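Local coordinates for UDP-glucose 4-epimerase (Brucella ovis, PDB 4WOK), which probably interconverts UDP-glucose and UDP-galactose, using a tightly held NAD to invert the configuration at C4 of the sugar, at residues 126-131 against 258-263. The protein carries 2 engineered substitutions. Residues are numbered along the deposited sequence; the frame is centred on the assembly and turned at random.
Sequences SSCATY and AVNLGT
C128 of the short 3-10 turn at 128-130 and N260 of strand 257-260 have the nearest CA atoms across the two segments, 7.5 Å apart, and the gap is bridged by side chains. With CG anti to the carbonyl carbon (chi1 -65°), the Y131 ring extends from the turn toward the strand and brings its hydroxyl to N260, which comes to meet it from the opposite direction. Y131 OH donates to N260 OD1 at 2.7 Å. The hydroxyl lies in the carbonyl plane, on a lone pair, at 120° to the C=O bond. OD1 lies in the ring plane, at its edge, 3.5 Å from Y131 CE2; the amide plane stands at 84° to the ring. C128 SG lies at the ring edge too and makes a looser contact with N260 OD1 at 4.0 Å. The contact lies in the Rossmann-type domain, where strand 172-177 separates strands 121-125 and 257-260 in the parallel sheet; R177 of that middle strand also hydrogen-bonds Y131 OH, giving the buried phenol a second partner. Within the turn, S127 OG accepts from A129 N in an ST turn, while S127 O takes both T130 N and, at 3.0 Å, T130 OG1. Just before it, S126 touches the NAD.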
loop_
_atom_site.group_PDB
_atom_site.type_symbol
_atom_site.label_atom_id
_atom_site.label_comp_id
_atom_site.label_asym_id
_atom_site.label_seq_id
_atom_site.Cartn_x
_atom_site.Cartn_y
_atom_site.Cartn_z
ATOM N N SER A 126 -4.353 3.893 3.097
ATOM C CA SER A 126 -4.510 3.419 4.456
ATOM C C SER A 126 -4.139 1.946 4.508
ATOM O O SER A 126 -3.420 1.464 3.641
ATOM C CB SER A 126 -5.943 3.651 4.939
ATOM O OG SER A 126 -6.056 3.426 6.334
ATOM N N SER A 127 -4.647 1.227 5.502
ATOM C CA SER A 127 -4.288 -0.179 5.695
ATOM C C SER A 127 -5.420 -0.936 6.339
ATOM O O SER A 127 -6.153 -0.378 7.147
ATOM C CB SER A 127 -3.036 -0.307 6.573
ATOM O OG SER A 127 -2.792 -1.673 6.883
ATOM N N CYS A 128 -5.558 -2.210 5.994
ATOM C CA CYS A 128 -6.531 -3.060 6.664
ATOM C C CYS A 128 -6.048 -3.435 8.062
ATOM O O CYS A 128 -6.766 -4.082 8.822
ATOM C CB CYS A 128 -6.812 -4.317 5.845
ATOM S SG CYS A 128 -7.850 -4.038 4.397
ATOM N N ALA A 129 -4.829 -3.018 8.405
ATOM C CA ALA A 129 -4.345 -3.170 9.775
ATOM C C ALA A 129 -5.192 -2.356 10.761
ATOM O O ALA A 129 -5.155 -2.602 11.967
ATOM C CB ALA A 129 -2.878 -2.763 9.875
ATOM N N THR A 130 -5.960 -1.392 10.255
ATOM C CA THR A 130 -6.814 -0.592 11.129
ATOM C C THR A 130 -7.906 -1.442 11.796
ATOM O O THR A 130 -8.402 -1.088 12.864
ATOM C CB THR A 130 -7.488 0.566 10.367
ATOM O OG1 THR A 130 -8.220 0.039 9.257
ATOM C CG2 THR A 130 -6.451 1.581 9.865
ATOM N N TYR A 131 -8.271 -2.560 11.171
ATOM C CA TYR A 131 -9.343 -3.416 11.695
ATOM C C TYR A 131 -8.937 -4.222 12.923
ATOM O O TYR A 131 -9.773 -4.515 13.785
ATOM C CB TYR A 131 -9.838 -4.388 10.619
ATOM C CG TYR A 131 -10.508 -3.719 9.449
ATOM C CD1 TYR A 131 -11.658 -2.960 9.626
ATOM C CD2 TYR A 131 -9.999 -3.851 8.166
ATOM C CE1 TYR A 131 -12.283 -2.346 8.552
ATOM C CE2 TYR A 131 -10.617 -3.234 7.085
ATOM C CZ TYR A 131 -11.757 -2.483 7.288
ATOM O OH TYR A 131 -12.375 -1.871 6.223
ATOM N N ALA A 258 -14.412 5.472 2.269
ATOM C CA ALA A 258 -13.376 4.600 2.807
ATOM C C ALA A 258 -13.713 3.182 2.366
ATOM O O ALA A 258 -14.719 2.614 2.803
ATOM C CB ALA A 258 -13.293 4.707 4.324
ATOM N N VAL A 259 -12.900 2.625 1.468
ATOM C CA VAL A 259 -13.171 1.297 0.929
ATOM C C VAL A 259 -11.950 0.369 0.960
ATOM O O VAL A 259 -10.810 0.822 0.902
ATOM C CB VAL A 259 -13.697 1.375 -0.527
ATOM C CG1 VAL A 259 -14.972 2.219 -0.599
ATOM C CG2 VAL A 259 -12.641 1.933 -1.456
ATOM N N ASN A 260 -12.225 -0.932 1.057
ATOM C CA ASN A 260 -11.226 -1.984 0.956
ATOM C C ASN A 260 -10.798 -2.245 -0.483
ATOM O O ASN A 260 -11.613 -2.158 -1.403
ATOM C CB ASN A 260 -11.765 -3.292 1.533
ATOM C CG ASN A 260 -12.038 -3.222 3.019
ATOM O OD1 ASN A 260 -11.450 -2.415 3.739
ATOM N ND2 ASN A 260 -12.930 -4.096 3.494
ATOM N N LEU A 261 -9.528 -2.591 -0.667
ATOM C CA LEU A 261 -9.013 -3.031 -1.960
ATOM C C LEU A 261 -8.475 -4.450 -1.842
ATOM O O LEU A 261 -7.723 -4.757 -0.919
ATOM C CB LEU A 261 -7.910 -2.097 -2.457
ATOM C CG LEU A 261 -8.271 -0.622 -2.628
ATOM C CD1 LEU A 261 -7.057 0.165 -3.084
ATOM C CD2 LEU A 261 -9.421 -0.468 -3.607
ATOM N N GLY A 262 -8.868 -5.312 -2.775
ATOM C CA GLY A 262 -8.399 -6.682 -2.794
ATOM C C GLY A 262 -9.180 -7.564 -3.753
ATOM O O GLY A 262 -10.055 -7.094 -4.478
ATOM N N THR A 263 -8.855 -8.849 -3.751
ATOM C CA THR A 263 -9.523 -9.821 -4.608
ATOM C C THR A 263 -10.723 -10.461 -3.923
ATOM O O THR A 263 -11.578 -11.067 -4.579
ATOM C CB THR A 263 -8.579 -10.948 -5.008
ATOM O OG1 THR A 263 -8.139 -11.616 -3.822
ATOM C CG2 THR A 263 -7.385 -10.411 -5.755
#